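Local coordinates for designed protein 5L6HC3_1 (PDB 5IZS) that self-assembles, as a computational design, into a trimer of helical hairpins whose pairing specificity is meant to come from modular hydrogen-bond networks, at residues Q11-E16 against K74-Y79; A18-E23 against E67-R72; V25-E30 against K60-E65. All blocks are in the same frame, centred on the assembly; numbering follows the deposited sequence.

How the contacts relate
All three contacts join the same two long helices, 6-41 and 45-82, which run antiparallel as a hairpin. Their centres follow one another at about 11 Å between contacts 1 and 2 and about 10 Å between contacts 2 and 3, so contacts 1 and 3 lie about 21 Å apart. Along the chain they are nested: contact 3 lies inside the loop closed by contact 2, which lies inside that of contact 1, the one nearest the chain ends. Gln-11, Asn-14 and Ser-77 of contact 1 and Gln-29 of contact 3 make hydrogen bonds to other subunits, whereas contact 2 meets the neighbouring subunits by packing, consistent with a modular design.

Contact 1: residues Q11-E16 against K74-Y79; sequences QRLNIE and KEESRY
Leu-13 and Ser-77, whose CA atoms lie 7.9 Å apart, mark the closest backbone approach between 11-16 of helix 6-41 and 74-79 of helix 45-82, two antiparallel helices of one hairpin. The meeting rests on a single apolar branch. Leu-13 holds CG opposite its own backbone N (chi1 -169°), which sends the isobutyl group across the groove, and CD2 is the atom that arrives. It settles against two neighbouring residues of the facing helix: at 3.2 Å from Ser-77 OG, a close methyl-to-oxygen contact, and at 3.8 Å from Glu-76 CB. A leucine suits this place because its branched end can press on small or aliphatic surface while asking for no polar partner.

Ser-77 brings a side chain short enough to let that methyl come close, and its hydroxyl is engaged by other groups. With OG beside the backbone N (chi1 -70°), it bonds to the carbonyl oxygen of Ala-73 one turn back and accepts from NE2 of Gln-11 of the third subunit. The same NE2 also reaches OD1 of Asn-14, so serine and asparagine of one hairpin are linked through a glutamine of another.

Glu-76 divides its work along its length. Its CB belongs to the leucine, whereas the extended chain beyond CG takes the carboxylate to a salt bridge with Arg-72 NE. Glu-16 OE1 stands 5.8 Å from Glu-76 OE2; the arginine, which also makes a long, weak ion pair with Glu-16, probably tempers the repulsion between these like charges.

Between the two segments themselves the adhesion is therefore van der Waals, while the directional bonds run along the helix or to other subunits. Such a division is consistent with polar networks that specify the trimer and leucines that hold each hairpin together.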
loop_
_atom_site.group_PDB
_atom_site.type_symbol
_atom_site.label_atom_id
_atom_site.label_comp_id
_atom_site.label_asym_id
_atom_site.label_seq_id
_atom_site.Cartn_x
_atom_site.Cartn_y
_atom_site.Cartn_z
ATOM N N GLN C 11 -9.578 17.370 -7.050
ATOM C CA GLN C 11 -8.420 17.248 -6.180
ATOM C C GLN C 11 -8.766 16.555 -4.862
ATOM O O GLN C 11 -8.044 15.659 -4.425
ATOM C CB GLN C 11 -7.819 18.627 -5.910
ATOM C CG GLN C 11 -6.521 18.590 -5.126
ATOM C CD GLN C 11 -5.368 18.001 -5.917
ATOM O OE1 GLN C 11 -5.445 17.854 -7.137
ATOM N NE2 GLN C 11 -4.289 17.658 -5.222
ATOM N N ARG C 12 -9.867 16.962 -4.235
ATOM C CA ARG C 12 -10.289 16.369 -2.966
ATOM C C ARG C 12 -10.682 14.903 -3.162
ATOM O O ARG C 12 -10.522 14.083 -2.258
ATOM C CB ARG C 12 -11.448 17.163 -2.351
ATOM C CG ARG C 12 -11.711 16.847 -0.880
ATOM C CD ARG C 12 -12.966 17.543 -0.341
ATOM N NE ARG C 12 -12.723 18.906 0.127
ATOM C CZ ARG C 12 -13.314 19.987 -0.375
ATOM N NH1 ARG C 12 -14.186 19.873 -1.367
ATOM N NH2 ARG C 12 -13.032 21.186 0.116
ATOM N N LEU C 13 -11.179 14.585 -4.356
ATOM C CA LEU C 13 -11.483 13.208 -4.735
ATOM C C LEU C 13 -10.212 12.362 -4.657
ATOM O O LEU C 13 -10.235 11.241 -4.154
ATOM C CB LEU C 13 -12.090 13.164 -6.143
ATOM C CG LEU C 13 -12.730 11.875 -6.665
ATOM C CD1 LEU C 13 -13.684 11.290 -5.640
ATOM C CD2 LEU C 13 -13.463 12.148 -7.974
ATOM N N ASN C 14 -9.099 12.919 -5.123
ATOM C CA ASN C 14 -7.810 12.229 -5.075
ATOM C C ASN C 14 -7.251 12.128 -3.655
ATOM O O ASN C 14 -6.599 11.145 -3.303
ATOM C CB ASN C 14 -6.798 12.930 -5.979
ATOM C CG ASN C 14 -7.223 12.938 -7.437
ATOM O OD1 ASN C 14 -7.994 12.084 -7.878
ATOM N ND2 ASN C 14 -6.720 13.906 -8.194
ATOM N N ILE C 15 -7.507 13.153 -2.845
ATOM C CA ILE C 15 -7.111 13.149 -1.439
ATOM C C ILE C 15 -7.879 12.077 -0.682
ATOM O O ILE C 15 -7.305 11.319 0.104
ATOM C CB ILE C 15 -7.345 14.522 -0.782
ATOM C CG1 ILE C 15 -6.184 15.457 -1.118
ATOM C CG2 ILE C 15 -7.475 14.390 0.731
ATOM C CD1 ILE C 15 -4.842 14.959 -0.620
ATOM N N GLU C 16 -9.182 12.016 -0.936
ATOM C CA GLU C 16 -10.030 10.987 -0.357
ATOM C C GLU C 16 -9.560 9.616 -0.840
ATOM O O GLU C 16 -9.627 8.629 -0.106
ATOM C CB GLU C 16 -11.493 11.229 -0.730
ATOM C CG GLU C 16 -12.491 10.554 0.190
ATOM C CD GLU C 16 -13.914 10.709 -0.299
ATOM O OE1 GLU C 16 -14.110 11.349 -1.353
ATOM O OE2 GLU C 16 -14.835 10.187 0.367
ATOM N N LYS C 74 -13.034 7.357 -10.437
ATOM C CA LYS C 74 -13.014 7.459 -11.895
ATOM C C LYS C 74 -14.357 7.926 -12.462
ATOM O O LYS C 74 -14.400 8.812 -13.314
ATOM C CB LYS C 74 -12.629 6.118 -12.520
ATOM C CG LYS C 74 -12.887 6.038 -14.019
ATOM C CD LYS C 74 -12.336 4.753 -14.619
ATOM C CE LYS C 74 -10.899 4.930 -15.086
ATOM N NZ LYS C 74 -10.214 3.624 -15.308
ATOM N N GLU C 75 -15.449 7.333 -11.990
ATOM C CA GLU C 75 -16.771 7.695 -12.489
ATOM C C GLU C 75 -17.186 9.084 -12.011
ATOM O O GLU C 75 -17.764 9.861 -12.771
ATOM C CB GLU C 75 -17.813 6.662 -12.063
ATOM C CG GLU C 75 -19.193 6.873 -12.677
ATOM C CD GLU C 75 -20.061 7.826 -11.872
ATOM O OE1 GLU C 75 -19.645 8.230 -10.765
ATOM O OE2 GLU C 75 -21.162 8.176 -12.345
ATOM N N GLU C 76 -16.913 9.382 -10.744
ATOM C CA GLU C 76 -17.236 10.691 -10.184
ATOM C C GLU C 76 -16.446 11.777 -10.904
ATOM O O GLU C 76 -16.941 12.886 -11.107
ATOM C CB GLU C 76 -16.951 10.736 -8.682
ATOM C CG GLU C 76 -17.985 10.026 -7.820
ATOM C CD GLU C 76 -17.843 10.368 -6.347
ATOM O OE1 GLU C 76 -17.933 11.566 -6.003
ATOM O OE2 GLU C 76 -17.627 9.443 -5.536
ATOM N N SER C 77 -15.220 11.443 -11.298
ATOM C CA SER C 77 -14.367 12.368 -12.036
ATOM C C SER C 77 -14.950 12.697 -13.403
ATOM O O SER C 77 -14.954 13.855 -13.821
ATOM C CB SER C 77 -12.962 11.793 -12.197
ATOM O OG SER C 77 -12.281 11.761 -10.955
ATOM N N ARG C 78 -15.427 11.668 -14.100
ATOM C CA ARG C 78 -16.099 11.853 -15.381
ATOM C C ARG C 78 -17.256 12.833 -15.249
ATOM O O ARG C 78 -17.418 13.737 -16.063
ATOM C CB ARG C 78 -16.644 10.534 -15.919
ATOM C CG ARG C 78 -15.638 9.483 -16.337
ATOM C CD ARG C 78 -16.382 8.305 -16.975
ATOM N NE ARG C 78 -17.658 8.038 -16.303
ATOM C CZ ARG C 78 -18.855 8.339 -16.803
ATOM N NH1 ARG C 78 -18.955 8.919 -17.993
ATOM N NH2 ARG C 78 -19.954 8.063 -16.110
ATOM N N TYR C 79 -18.068 12.623 -14.219
ATOM C CA TYR C 79 -19.238 13.452 -13.958
ATOM C C TYR C 79 -18.881 14.928 -13.819
ATOM O O TYR C 79 -19.624 15.811 -14.254
ATOM C CB TYR C 79 -19.939 12.966 -12.693
ATOM C CG TYR C 79 -20.981 13.918 -12.174
ATOM C CD1 TYR C 79 -22.188 14.079 -12.838
ATOM C CD2 TYR C 79 -20.763 14.657 -11.018
ATOM C CE1 TYR C 79 -23.151 14.953 -12.370
ATOM C CE2 TYR C 79 -21.723 15.533 -10.538
ATOM C CZ TYR C 79 -22.916 15.676 -11.219
ATOM O OH TYR C 79 -23.875 16.546 -10.750
#

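Contact 2: residues A18-E23 against E67-R72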
loop_
_atom_site.group_PDB
_atom_site.type_symbol
_atom_site.label_atom_id
_atom_site.label_comp_id
_atom_site.label_asym_id
_atom_site.label_seq_id
_atom_site.Cartn_x
_atom_site.Cartn_y
_atom_site.Cartn_z
ATOM N N ALA C 18 -6.371 8.708 -1.820
ATOM C CA ALA C 18 -5.104 8.332 -1.194
ATOM C C ALA C 18 -5.335 7.793 0.215
ATOM O O ALA C 18 -4.675 6.844 0.644
ATOM C CB ALA C 18 -4.152 9.519 -1.161
ATOM N N ARG C 19 -6.287 8.398 0.921
ATOM C CA ARG C 19 -6.634 7.988 2.280
ATOM C C ARG C 19 -7.162 6.557 2.333
ATOM O O ARG C 19 -6.740 5.762 3.172
ATOM C CB ARG C 19 -7.678 8.932 2.882
ATOM C CG ARG C 19 -7.156 10.311 3.262
ATOM C CD ARG C 19 -7.854 10.821 4.520
ATOM N NE ARG C 19 -7.773 12.274 4.654
ATOM C CZ ARG C 19 -6.740 12.925 5.179
ATOM N NH1 ARG C 19 -5.684 12.257 5.624
ATOM N NH2 ARG C 19 -6.762 14.249 5.255
ATOM N N LYS C 20 -8.091 6.240 1.435
ATOM C CA LYS C 20 -8.707 4.918 1.399
ATOM C C LYS C 20 -7.663 3.844 1.113
ATOM O O LYS C 20 -7.687 2.771 1.715
ATOM C CB LYS C 20 -9.821 4.865 0.352
ATOM C CG LYS C 20 -10.524 3.516 0.261
ATOM C CD LYS C 20 -10.990 3.036 1.625
ATOM C CE LYS C 20 -11.664 1.676 1.539
ATOM N NZ LYS C 20 -12.070 1.168 2.879
ATOM N N LEU C 21 -6.744 4.143 0.201
ATOM C CA LEU C 21 -5.680 3.209 -0.145
ATOM C C LEU C 21 -4.709 3.024 1.016
ATOM O O LEU C 21 -4.258 1.912 1.281
ATOM C CB LEU C 21 -4.939 3.683 -1.394
ATOM C CG LEU C 21 -5.656 3.324 -2.696
ATOM C CD1 LEU C 21 -4.916 3.878 -3.905
ATOM C CD2 LEU C 21 -5.797 1.815 -2.793
ATOM N N LEU C 22 -4.396 4.113 1.713
ATOM C CA LEU C 22 -3.556 4.027 2.901
ATOM C C LEU C 22 -4.269 3.225 3.982
ATOM O O LEU C 22 -3.653 2.421 4.684
ATOM C CB LEU C 22 -3.202 5.418 3.425
ATOM C CG LEU C 22 -2.252 5.435 4.625
ATOM C CD1 LEU C 22 -0.902 4.839 4.248
ATOM C CD2 LEU C 22 -2.091 6.848 5.171
ATOM N N GLU C 23 -5.573 3.454 4.103
ATOM C CA GLU C 23 -6.409 2.715 5.038
ATOM C C GLU C 23 -6.392 1.226 4.701
ATOM O O GLU C 23 -6.388 0.380 5.593
ATOM C CB GLU C 23 -7.838 3.254 5.018
ATOM C CG GLU C 23 -8.793 2.530 5.944
ATOM C CD GLU C 23 -10.173 3.151 5.945
ATOM O OE1 GLU C 23 -10.268 4.381 6.133
ATOM O OE2 GLU C 23 -11.161 2.410 5.750
ATOM N N GLU C 67 -10.398 -1.311 -4.908
ATOM C CA GLU C 67 -10.606 -1.278 -6.354
ATOM C C GLU C 67 -11.948 -0.636 -6.688
ATOM O O GLU C 67 -12.088 0.060 -7.692
ATOM C CB GLU C 67 -10.545 -2.688 -6.946
ATOM C CG GLU C 67 -9.174 -3.338 -6.906
ATOM C CD GLU C 67 -9.221 -4.819 -7.231
ATOM O OE1 GLU C 67 -10.329 -5.394 -7.235
ATOM O OE2 GLU C 67 -8.148 -5.407 -7.483
ATOM N N GLU C 68 -12.931 -0.870 -5.825
ATOM C CA GLU C 68 -14.281 -0.375 -6.043
ATOM C C GLU C 68 -14.359 1.134 -5.824
ATOM O O GLU C 68 -15.060 1.840 -6.546
ATOM C CB GLU C 68 -15.260 -1.104 -5.124
ATOM C CG GLU C 68 -16.707 -0.951 -5.543
ATOM C CD GLU C 68 -16.887 -1.086 -7.040
ATOM O OE1 GLU C 68 -16.396 -2.077 -7.623
ATOM O OE2 GLU C 68 -17.516 -0.193 -7.637
ATOM N N GLU C 69 -13.621 1.616 -4.831
ATOM C CA GLU C 69 -13.533 3.041 -4.534
ATOM C C GLU C 69 -12.817 3.794 -5.658
ATOM O O GLU C 69 -13.143 4.943 -5.957
ATOM C CB GLU C 69 -12.823 3.245 -3.193
ATOM C CG GLU C 69 -11.999 4.511 -3.068
ATOM C CD GLU C 69 -12.823 5.734 -2.711
ATOM O OE1 GLU C 69 -14.028 5.776 -3.038
ATOM O OE2 GLU C 69 -12.258 6.657 -2.090
ATOM N N ILE C 70 -11.850 3.133 -6.288
ATOM C CA ILE C 70 -11.143 3.712 -7.424
ATOM C C ILE C 70 -12.089 3.855 -8.618
ATOM O O ILE C 70 -12.058 4.864 -9.325
ATOM C CB ILE C 70 -9.911 2.865 -7.806
ATOM C CG1 ILE C 70 -8.781 3.098 -6.801
ATOM C CG2 ILE C 70 -9.422 3.204 -9.209
ATOM C CD1 ILE C 70 -7.565 2.238 -7.042
ATOM N N ARG C 71 -12.938 2.850 -8.828
ATOM C CA ARG C 71 -13.954 2.917 -9.876
ATOM C C ARG C 71 -14.937 4.049 -9.591
ATOM O O ARG C 71 -15.484 4.648 -10.515
ATOM C CB ARG C 71 -14.708 1.588 -10.009
ATOM C CG ARG C 71 -13.990 0.525 -10.832
ATOM C CD ARG C 71 -14.830 -0.745 -10.960
ATOM N NE ARG C 71 -14.043 -1.877 -11.446
ATOM C CZ ARG C 71 -14.457 -3.140 -11.435
ATOM N NH1 ARG C 71 -15.658 -3.446 -10.960
ATOM N NH2 ARG C 71 -13.668 -4.102 -11.896
ATOM N N ARG C 72 -15.160 4.343 -8.312
ATOM C CA ARG C 72 -16.050 5.441 -7.950
ATOM C C ARG C 72 -15.394 6.767 -8.278
ATOM O O ARG C 72 -16.019 7.637 -8.879
ATOM C CB ARG C 72 -16.424 5.407 -6.474
ATOM C CG ARG C 72 -17.747 6.095 -6.177
ATOM C CD ARG C 72 -18.105 5.981 -4.707
ATOM N NE ARG C 72 -17.207 6.753 -3.855
ATOM C CZ ARG C 72 -17.341 6.846 -2.537
ATOM N NH1 ARG C 72 -18.337 6.216 -1.927
ATOM N NH2 ARG C 72 -16.487 7.571 -1.829
#
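The CA atoms of Lys-20 and Glu-69 lie 7.9 Å apart, the nearest backbone pair between two segments of the antiparallel hairpin, itself part of the trimer's helical bundle. What joins them is aliphatic: Lys-20 CG rests 3.8 Å from Glu-69 CG, and the lysine CB comes near the carboxylate oxygen OE2. Long chains with charged ends suit this flank, since their methylenes can pack while the charges turn outward.

The second apolar pair is Leu-21 with Ile-70, touching methyl to methyl, CD1 to CD1, at a loose 4.4 Å. Leu-17 extends this patch on both Glu-69 and Ile-70. From the third subunit Leu-22 packs on Leu-21 and Arg-19 on Ile-70, which ties the seam to the trimer interface.

The ionic pairs of these two segments form within each helix. Lys-20 bends at its second torsion (chi2 51°), carrying its amine forward along its own helix, where NZ makes a weak hydrogen-bonded salt bridge of 3.3 Å to Glu-23 OE2. Arg-72 NE is salt-bridged to Glu-76. Glu-69 is likewise bent, and its OE1 lies 3.3 Å from Arg-72 NH2 but well out of the guanidinium plane, so charge alone attracts them and no N-H points at the oxygen.

Contact 3: residues V25-E30 against K60-E65; sequences VARLQE and KRIVEE
Arg-27 and Glu-65 bridge the two nearly antiparallel helices, whose axes approach to 10.1 Å here, with a hydrogen-bonded salt bridge. NH1 donates to Glu-65 OE1 over 3.0 Å at 157°. The oxygen sits in the guanidinium plane, and the donor reaches it on the syn side, 19° out of the carboxylate plane. The two flat groups are thus nearly coplanar, although their chains cross at about a right angle.

A bend at the third torsion of Arg-27 (chi3 91°) lays its guanidinium across Ile-62, whose CG1 supports one face, 3.4 Å from NH1. The other branch of the isoleucine, CG2, slides past Leu-28 at 3.9 Å from CG. Beta-branching suits Ile-62 to this double task, and Ala-24 and Leu-31 touch it too. Cut back to an alanine, this position would probably leave a gap beside Leu-28 and free the guanidinium to turn, weakening its hold on Glu-65.

Other polar groups find partners outside the segments. Buried Gln-29 uses both amide atoms on the second subunit: OE1 accepts from Asn-32 ND2, and NE2 donates to Ser-59 OG. On the outer side, Lys-60 and Arg-61 each form a salt bridge with Glu-57.

The contact thus combines an apolar seam with a salt bridge between partly or fully exposed side chains, its guanidinium backed on one face by Ile-62, while the buried glutamine amide serves pairing between subunits.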
loop_
_atom_site.group_PDB
_atom_site.type_symbol
_atom_site.label_atom_id
_atom_site.label_comp_id
_atom_site.label_asym_id
_atom_site.label_seq_id
_atom_site.Cartn_x
_atom_site.Cartn_y
_atom_site.Cartn_z
ATOM N N VAL C 25 -3.859 -0.313 3.086
ATOM C CA VAL C 25 -2.507 -0.748 3.412
ATOM C C VAL C 25 -2.337 -0.964 4.914
ATOM O O VAL C 25 -1.709 -1.932 5.345
ATOM C CB VAL C 25 -1.466 0.271 2.907
ATOM C CG1 VAL C 25 -0.175 0.183 3.705
ATOM C CG2 VAL C 25 -1.209 0.064 1.421
ATOM N N ALA C 26 -2.916 -0.067 5.706
ATOM C CA ALA C 26 -2.865 -0.173 7.160
ATOM C C ALA C 26 -3.564 -1.437 7.660
ATOM O O ALA C 26 -3.051 -2.131 8.540
ATOM C CB ALA C 26 -3.483 1.060 7.799
ATOM N N ARG C 27 -4.731 -1.730 7.089
ATOM C CA ARG C 27 -5.504 -2.913 7.470
ATOM C C ARG C 27 -4.775 -4.199 7.101
ATOM O O ARG C 27 -4.746 -5.148 7.882
ATOM C CB ARG C 27 -6.886 -2.898 6.812
ATOM C CG ARG C 27 -7.960 -2.169 7.609
ATOM C CD ARG C 27 -9.249 -2.039 6.804
ATOM N NE ARG C 27 -10.167 -3.156 7.016
ATOM C CZ ARG C 27 -11.119 -3.509 6.157
ATOM N NH1 ARG C 27 -11.265 -2.844 5.017
ATOM N NH2 ARG C 27 -11.917 -4.534 6.429
ATOM N N LEU C 28 -4.190 -4.225 5.908
ATOM C CA LEU C 28 -3.434 -5.384 5.451
ATOM C C LEU C 28 -2.204 -5.620 6.325
ATOM O O LEU C 28 -1.879 -6.757 6.666
ATOM C CB LEU C 28 -3.023 -5.210 3.988
ATOM C CG LEU C 28 -4.173 -5.183 2.976
ATOM C CD1 LEU C 28 -3.679 -4.715 1.614
ATOM C CD2 LEU C 28 -4.842 -6.551 2.870
ATOM N N GLN C 29 -1.528 -4.536 6.693
ATOM C CA GLN C 29 -0.346 -4.625 7.541
ATOM C C GLN C 29 -0.679 -5.282 8.880
ATOM O O GLN C 29 0.098 -6.084 9.398
ATOM C CB GLN C 29 0.254 -3.236 7.761
ATOM C CG GLN C 29 1.521 -3.229 8.598
ATOM C CD GLN C 29 2.688 -3.906 7.906
ATOM O OE1 GLN C 29 2.642 -4.183 6.706
ATOM N NE2 GLN C 29 3.746 -4.177 8.663
ATOM N N GLU C 30 -1.846 -4.953 9.425
ATOM C CA GLU C 30 -2.288 -5.530 10.689
ATOM C C GLU C 30 -2.716 -6.983 10.531
ATOM O O GLU C 30 -2.586 -7.775 11.462
ATOM C CB GLU C 30 -3.430 -4.710 11.285
ATOM C CG GLU C 30 -2.944 -3.512 12.079
ATOM C CD GLU C 30 -1.945 -3.903 13.152
ATOM O OE1 GLU C 30 -2.267 -4.789 13.972
ATOM O OE2 GLU C 30 -0.833 -3.333 13.167
ATOM N N LYS C 60 -8.181 -10.212 0.270
ATOM C CA LYS C 60 -8.801 -10.065 -1.044
ATOM C C LYS C 60 -9.967 -9.082 -1.000
ATOM O O LYS C 60 -10.127 -8.264 -1.904
ATOM C CB LYS C 60 -9.282 -11.417 -1.577
ATOM C CG LYS C 60 -9.852 -11.360 -2.996
ATOM C CD LYS C 60 -10.279 -12.737 -3.491
ATOM C CE LYS C 60 -11.567 -13.199 -2.826
ATOM N NZ LYS C 60 -11.619 -14.684 -2.704
ATOM N N ARG C 61 -10.777 -9.163 0.055
ATOM C CA ARG C 61 -11.920 -8.267 0.211
ATOM C C ARG C 61 -11.472 -6.815 0.330
ATOM O O ARG C 61 -12.060 -5.927 -0.281
ATOM C CB ARG C 61 -12.756 -8.655 1.432
ATOM C CG ARG C 61 -14.101 -9.266 1.079
ATOM C CD ARG C 61 -14.997 -9.368 2.301
ATOM N NE ARG C 61 -14.345 -10.086 3.391
ATOM C CZ ARG C 61 -14.069 -11.384 3.364
ATOM N NH1 ARG C 61 -14.379 -12.105 2.295
ATOM N NH2 ARG C 61 -13.475 -11.957 4.401
ATOM N N ILE C 62 -10.422 -6.587 1.111
ATOM C CA ILE C 62 -9.872 -5.250 1.303
ATOM C C ILE C 62 -9.369 -4.652 -0.010
ATOM O O ILE C 62 -9.638 -3.491 -0.317
ATOM C CB ILE C 62 -8.738 -5.276 2.341
ATOM C CG1 ILE C 62 -9.335 -5.354 3.745
ATOM C CG2 ILE C 62 -7.856 -4.045 2.220
ATOM C CD1 ILE C 62 -8.459 -6.073 4.733
ATOM N N VAL C 63 -8.653 -5.455 -0.788
ATOM C CA VAL C 63 -8.176 -5.026 -2.096
ATOM C C VAL C 63 -9.346 -4.705 -3.022
ATOM O O VAL C 63 -9.343 -3.673 -3.696
ATOM C CB VAL C 63 -7.275 -6.096 -2.747
ATOM C CG1 VAL C 63 -7.222 -5.927 -4.264
ATOM C CG2 VAL C 63 -5.878 -6.040 -2.143
ATOM N N GLU C 64 -10.350 -5.577 -3.040
ATOM C CA GLU C 64 -11.527 -5.367 -3.879
ATOM C C GLU C 64 -12.334 -4.147 -3.432
ATOM O O GLU C 64 -12.886 -3.423 -4.263
ATOM C CB GLU C 64 -12.407 -6.616 -3.882
ATOM C CG GLU C 64 -11.964 -7.654 -4.897
ATOM C CD GLU C 64 -12.528 -9.029 -4.614
ATOM O OE1 GLU C 64 -13.266 -9.180 -3.618
ATOM O OE2 GLU C 64 -12.226 -9.963 -5.387
ATOM N N GLU C 65 -12.391 -3.917 -2.122
ATOM C CA GLU C 65 -13.029 -2.718 -1.584
ATOM C C GLU C 65 -12.329 -1.463 -2.100
ATOM O O GLU C 65 -12.975 -0.465 -2.413
ATOM C CB GLU C 65 -13.019 -2.730 -0.054
ATOM C CG GLU C 65 -14.052 -3.650 0.572
ATOM C CD GLU C 65 -13.850 -3.831 2.067
ATOM O OE1 GLU C 65 -13.128 -3.018 2.682
ATOM O OE2 GLU C 65 -14.409 -4.799 2.626
#